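Local coordinates for Mab-21 domain-containing protein (Tribolium castaneum, PDB 7LT2) that synthesises 2',3'-cGAMP from ATP and GTP and acts as a sensor of double-stranded RNA in innate immunity, at residues V250-K255 with V284-I289; K259-L264 with K299-V304. All blocks are in the same frame, centred on the assembly; numbering follows the deposited sequence.

Interaction 1: V250-K255 with V284-I289; sequences VLIDNK and VFLHII
In Ile-289, CG1 anti to the carbonyl carbon (chi1 -74°) and an extended second torsion together bring CD1 to the backbone carbonyl of Leu-251, while the chain of Lys-255 stays extended through chi3 and bends only at chi4 (65°), which turns NZ back to the same carbonyl. Two different groups thus meet one oxygen: Ile-289 CD1 packs 3.5 Å from Leu-251 O, and Lys-255 NZ donates to Leu-251 O at 2.9 Å. The C=O...NZ angle of 150° places the ammonium well forward of the carbonyl, somewhat tilted from its plane.

The methylenes that lead to this bond also pack. Lys-255 CE lies 3.9 Å from Ile-289 CG2, and the two side chains cross obliquely. Next to them, Ile-252 CG2 touches the other end of the isoleucine, 4.1 Å from Ile-289 CD1. Leu-251 CD1 meets Leu-286 CD2 at 4.0 Å, one turn back along helix 278-291, the two leucines crossing at about a right angle. Leu-258 on helix 258-272 also touches Ile-289, and Tyr-324 touches Leu-286.

Ile-289, together with Glu-290 and Lys-292, belongs to the manganese site of this structure. Its side chain is hydrocarbon, so its part in that site presumably comes from the backbone, which leaves the branches to pack against segment 250-255. Across the segments the side chains meet through carbon alone, yet the closest approach is a methyl to a carbonyl oxygen; the lysine bond gives Leu-251 O a partner within its own segment, which probably lowers the cost of that approach.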
loop_
_atom_site.group_PDB
_atom_site.type_symbol
_atom_site.label_atom_id
_atom_site.label_comp_id
_atom_site.label_asym_id
_atom_site.label_seq_id
_atom_site.Cartn_x
_atom_site.Cartn_y
_atom_site.Cartn_z
ATOM N N VAL A 250 -2.993 -8.176 8.730
ATOM C CA VAL A 250 -3.350 -8.971 9.905
ATOM C C VAL A 250 -2.100 -9.363 10.684
ATOM O O VAL A 250 -2.086 -9.324 11.922
ATOM C CB VAL A 250 -4.172 -10.208 9.494
ATOM C CG1 VAL A 250 -4.555 -11.041 10.722
ATOM C CG2 VAL A 250 -5.414 -9.783 8.733
ATOM N N LEU A 251 -1.025 -9.722 9.976
ATOM C CA LEU A 251 0.223 -10.114 10.631
ATOM C C LEU A 251 0.772 -9.004 11.525
ATOM O O LEU A 251 1.314 -9.284 12.603
ATOM C CB LEU A 251 1.268 -10.510 9.583
ATOM C CG LEU A 251 1.160 -11.893 8.936
ATOM C CD1 LEU A 251 2.165 -12.025 7.800
ATOM C CD2 LEU A 251 1.385 -12.989 9.982
ATOM N N ILE A 252 0.643 -7.740 11.105
ATOM C CA ILE A 252 1.206 -6.638 11.886
ATOM C C ILE A 252 0.246 -6.099 12.941
ATOM O O ILE A 252 0.644 -5.238 13.741
ATOM C CB ILE A 252 1.656 -5.463 10.987
ATOM C CG1 ILE A 252 0.466 -4.862 10.231
ATOM C CG2 ILE A 252 2.776 -5.896 10.036
ATOM C CD1 ILE A 252 0.822 -3.661 9.374
ATOM N N ASP A 253 -0.995 -6.584 12.980
ATOM C CA ASP A 253 -2.011 -6.076 13.890
ATOM C C ASP A 253 -1.885 -6.751 15.251
ATOM O O ASP A 253 -1.297 -7.827 15.384
ATOM C CB ASP A 253 -3.409 -6.326 13.311
ATOM C CG ASP A 253 -4.460 -5.359 13.831
ATOM O OD1 ASP A 253 -4.137 -4.442 14.620
ATOM O OD2 ASP A 253 -5.635 -5.519 13.441
ATOM N N ASN A 254 -2.450 -6.098 16.269
ATOM C CA ASN A 254 -2.498 -6.630 17.634
ATOM C C ASN A 254 -1.103 -7.006 18.136
ATOM O O ASN A 254 -0.885 -8.074 18.713
ATOM C CB ASN A 254 -3.463 -7.820 17.718
ATOM C CG ASN A 254 -3.634 -8.338 19.138
ATOM O OD1 ASN A 254 -3.585 -7.572 20.105
ATOM N ND2 ASN A 254 -3.808 -9.650 19.270
ATOM N N LYS A 255 -0.137 -6.105 17.911
ATOM C CA LYS A 255 1.235 -6.355 18.335
ATOM C C LYS A 255 1.840 -5.144 19.037
ATOM O O LYS A 255 3.052 -4.919 18.967
ATOM C CB LYS A 255 2.099 -6.799 17.155
ATOM C CG LYS A 255 1.835 -8.256 16.776
ATOM C CD LYS A 255 2.765 -8.768 15.695
ATOM C CE LYS A 255 2.652 -10.282 15.549
ATOM N NZ LYS A 255 1.317 -10.734 15.062
ATOM N N VAL A 284 11.306 -6.514 6.597
ATOM C CA VAL A 284 12.143 -6.945 7.713
ATOM C C VAL A 284 11.281 -7.280 8.926
ATOM O O VAL A 284 11.497 -8.296 9.598
ATOM C CB VAL A 284 13.198 -5.870 8.037
ATOM C CG1 VAL A 284 13.827 -6.118 9.396
ATOM C CG2 VAL A 284 14.271 -5.847 6.956
ATOM N N PHE A 285 10.263 -6.462 9.202
ATOM C CA PHE A 285 9.408 -6.738 10.355
ATOM C C PHE A 285 8.548 -7.983 10.154
ATOM O O PHE A 285 8.282 -8.700 11.124
ATOM C CB PHE A 285 8.539 -5.520 10.685
ATOM C CG PHE A 285 9.205 -4.554 11.623
ATOM C CD1 PHE A 285 10.143 -3.648 11.148
ATOM C CD2 PHE A 285 8.922 -4.576 12.985
ATOM C CE1 PHE A 285 10.772 -2.765 12.008
ATOM C CE2 PHE A 285 9.547 -3.696 13.853
ATOM C CZ PHE A 285 10.475 -2.788 13.365
ATOM N N LEU A 286 8.120 -8.274 8.919
ATOM C CA LEU A 286 7.445 -9.547 8.665
ATOM C C LEU A 286 8.347 -10.723 9.019
ATOM O O LEU A 286 7.898 -11.696 9.636
ATOM C CB LEU A 286 6.994 -9.637 7.204
ATOM C CG LEU A 286 5.923 -8.658 6.723
ATOM C CD1 LEU A 286 5.658 -8.854 5.242
ATOM C CD2 LEU A 286 4.632 -8.830 7.523
ATOM N N HIS A 287 9.628 -10.648 8.647
ATOM C CA HIS A 287 10.570 -11.694 9.033
ATOM C C HIS A 287 10.748 -11.753 10.543
ATOM O O HIS A 287 10.819 -12.842 11.121
ATOM C CB HIS A 287 11.917 -11.468 8.349
ATOM C CG HIS A 287 11.885 -11.706 6.877
ATOM N ND1 HIS A 287 11.554 -12.927 6.331
ATOM C CD2 HIS A 287 12.131 -10.880 5.833
ATOM C CE1 HIS A 287 11.607 -12.846 5.014
ATOM N NE2 HIS A 287 11.957 -11.616 4.686
ATOM N N ILE A 288 10.832 -10.591 11.199
ATOM C CA ILE A 288 10.988 -10.568 12.653
ATOM C C ILE A 288 9.760 -11.162 13.339
ATOM O O ILE A 288 9.882 -11.893 14.331
ATOM C CB ILE A 288 11.280 -9.137 13.141
ATOM C CG1 ILE A 288 12.633 -8.662 12.616
ATOM C CG2 ILE A 288 11.265 -9.078 14.665
ATOM C CD1 ILE A 288 12.967 -7.255 13.016
ATOM N N ILE A 289 8.562 -10.861 12.824
ATOM C CA ILE A 289 7.346 -11.477 13.357
ATOM C C ILE A 289 7.446 -12.995 13.296
ATOM O O ILE A 289 7.066 -13.699 14.240
ATOM C CB ILE A 289 6.104 -10.975 12.596
ATOM C CG1 ILE A 289 5.760 -9.542 12.991
ATOM C CG2 ILE A 289 4.908 -11.899 12.846
ATOM C CD1 ILE A 289 4.760 -8.898 12.049
#

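Interaction 2: K259-L264 with K299-V304; sequences KPAVKL and KSLREV
Pro-260 O accepts a bond from Leu-264 N at 2.9 Å, a regular helical link that sets these two residues one turn apart on the face of helix 258-272 turned to Leu-301. The leucine fits against both. With CG anti to the backbone N (chi1 -177°) and chi2 at 48°, it reaches across the contact with both methyls: CD1 lies 3.9 Å and CD2 4.1 Å from Pro-260 CB. The same Leu-301 CD1 comes within 4.1 Å of Ala-261 N and 4.3 Å of Leu-264 CD1, so a single methyl touches three residues of the helix.

One turn on, Val-304 CG1 meets Ala-261 CB at 3.9 Å. The small alanine goes with a close approach of the backbones, since Ala-261 and Val-304 have the nearest CA pair of the two segments, 6.7 Å apart.

Ser-300 is the N-cap of the second helix, and its OG accepts from Glu-303 N at 3.0 Å with an N-H...O angle of 157°. That bond helps to hold the first turn, together with the backbone bond from Val-304 N to Ser-300 O. Leu-6 of helix 5-13 touches both Leu-264 and Leu-301, adding a third helix to the apolar cluster. This is helix-to-helix apolar packing inside the helical HhH/H2TH-like domain of Mab-21 proteins, joining helix 258-272 to the capped beginning of helix 301-318.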
loop_
_atom_site.group_PDB
_atom_site.type_symbol
_atom_site.label_atom_id
_atom_site.label_comp_id
_atom_site.label_asym_id
_atom_site.label_seq_id
_atom_site.Cartn_x
_atom_site.Cartn_y
_atom_site.Cartn_z
ATOM N N LYS A 259 4.002 -1.284 15.705
ATOM C CA LYS A 259 3.838 -0.198 14.739
ATOM C C LYS A 259 4.598 1.062 15.156
ATOM O O LYS A 259 5.208 1.703 14.291
ATOM C CB LYS A 259 2.351 0.093 14.491
ATOM C CG LYS A 259 1.654 -1.047 13.756
ATOM C CD LYS A 259 0.239 -0.689 13.339
ATOM C CE LYS A 259 -0.408 -1.865 12.616
ATOM N NZ LYS A 259 -1.788 -1.540 12.157
ATOM N N PRO A 260 4.613 1.458 16.438
ATOM C CA PRO A 260 5.541 2.540 16.823
ATOM C C PRO A 260 6.987 2.237 16.467
ATOM O O PRO A 260 7.693 3.118 15.962
ATOM C CB PRO A 260 5.327 2.663 18.340
ATOM C CG PRO A 260 3.906 2.245 18.528
ATOM C CD PRO A 260 3.689 1.127 17.541
ATOM N N ALA A 261 7.442 1.000 16.685
ATOM C CA ALA A 261 8.825 0.655 16.365
ATOM C C ALA A 261 9.099 0.772 14.870
ATOM O O ALA A 261 10.164 1.254 14.462
ATOM C CB ALA A 261 9.142 -0.757 16.862
ATOM N N VAL A 262 8.151 0.333 14.036
ATOM C CA VAL A 262 8.345 0.447 12.591
ATOM C C VAL A 262 8.481 1.907 12.194
ATOM O O VAL A 262 9.360 2.272 11.407
ATOM C CB VAL A 262 7.194 -0.222 11.821
ATOM C CG1 VAL A 262 7.350 0.043 10.321
ATOM C CG2 VAL A 262 7.173 -1.708 12.075
ATOM N N LYS A 263 7.611 2.760 12.735
ATOM C CA LYS A 263 7.599 4.161 12.336
ATOM C C LYS A 263 8.829 4.899 12.843
ATOM O O LYS A 263 9.351 5.771 12.140
ATOM C CB LYS A 263 6.303 4.820 12.817
ATOM C CG LYS A 263 5.083 4.383 11.980
ATOM C CD LYS A 263 3.798 5.049 12.444
ATOM C CE LYS A 263 3.201 4.317 13.636
ATOM N NZ LYS A 263 1.844 4.836 13.972
ATOM N N LEU A 264 9.322 4.545 14.036
ATOM C CA LEU A 264 10.571 5.131 14.520
ATOM C C LEU A 264 11.725 4.798 13.585
ATOM O O LEU A 264 12.548 5.663 13.270
ATOM C CB LEU A 264 10.875 4.639 15.939
ATOM C CG LEU A 264 9.945 5.122 17.052
ATOM C CD1 LEU A 264 10.095 4.252 18.295
ATOM C CD2 LEU A 264 10.232 6.571 17.387
ATOM N N LYS A 299 7.272 -6.228 25.119
ATOM C CA LYS A 299 8.383 -5.628 25.837
ATOM C C LYS A 299 8.290 -4.106 25.745
ATOM O O LYS A 299 7.409 -3.549 25.087
ATOM C CB LYS A 299 9.703 -6.164 25.289
ATOM C CG LYS A 299 9.857 -7.650 25.554
ATOM C CD LYS A 299 11.168 -8.205 25.068
ATOM C CE LYS A 299 11.371 -9.615 25.609
ATOM N NZ LYS A 299 12.781 -10.076 25.492
ATOM N N SER A 300 9.195 -3.422 26.439
ATOM C CA SER A 300 9.184 -1.967 26.411
ATOM C C SER A 300 9.395 -1.476 24.985
ATOM O O SER A 300 9.991 -2.163 24.150
ATOM C CB SER A 300 10.264 -1.397 27.333
ATOM O OG SER A 300 11.563 -1.552 26.780
ATOM N N LEU A 301 8.873 -0.283 24.699
ATOM C CA LEU A 301 9.090 0.291 23.377
ATOM C C LEU A 301 10.576 0.471 23.097
ATOM O O LEU A 301 11.036 0.236 21.973
ATOM C CB LEU A 301 8.343 1.618 23.239
ATOM C CG LEU A 301 8.442 2.279 21.857
ATOM C CD1 LEU A 301 8.150 1.288 20.718
ATOM C CD2 LEU A 301 7.504 3.471 21.770
ATOM N N ARG A 302 11.351 0.862 24.114
ATOM C CA ARG A 302 12.790 1.000 23.918
ATOM C C ARG A 302 13.421 -0.329 23.516
ATOM O O ARG A 302 14.229 -0.386 22.582
ATOM C CB ARG A 302 13.450 1.546 25.183
ATOM C CG ARG A 302 14.928 1.848 24.994
ATOM C CD ARG A 302 15.571 2.285 26.286
ATOM N NE ARG A 302 17.015 2.415 26.143
ATOM C CZ ARG A 302 17.853 2.538 27.162
ATOM N NH1 ARG A 302 17.419 2.556 28.412
ATOM N NH2 ARG A 302 19.156 2.638 26.922
ATOM N N GLU A 303 13.054 -1.417 24.203
ATOM C CA GLU A 303 13.675 -2.701 23.897
ATOM C C GLU A 303 13.257 -3.215 22.522
ATOM O O GLU A 303 14.090 -3.741 21.773
ATOM C CB GLU A 303 13.349 -3.738 24.973
ATOM C CG GLU A 303 14.043 -5.066 24.716
ATOM C CD GLU A 303 13.908 -6.054 25.855
ATOM O OE1 GLU A 303 13.281 -5.716 26.884
ATOM O OE2 GLU A 303 14.442 -7.175 25.713
ATOM N N VAL A 304 11.977 -3.078 22.168
ATOM C CA VAL A 304 11.539 -3.505 20.841
ATOM C C VAL A 304 12.231 -2.677 19.763
ATOM O O VAL A 304 12.716 -3.216 18.759
ATOM C CB VAL A 304 10.004 -3.422 20.726
ATOM C CG1 VAL A 304 9.545 -3.778 19.305
ATOM C CG2 VAL A 304 9.344 -4.348 21.737
#

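In the fold
The two contacts lie about 12 Å apart between centres, each with three of its five touching residues buried. They share no helix: interaction 1 uses 245-251 and 278-291, interaction 2 uses 258-272 and 301-318, and helix 258-272 lies between the first two in the chain. They touch directly, Phe-285 CD2 lying 3.5 Å from Val-262 CG2. Interaction 1 is nearer the chain's centre, joins the nucleotidyltransferase part to the helical domain and borders the manganese site; a lysine ammonium bonds to a backbone carbonyl beside its hydrocarbon groups. Interaction 2 stays inside the helical domain, the bonds within its segments being helix links, the N-cap and a weak Lys-299 to Glu-303 salt bridge.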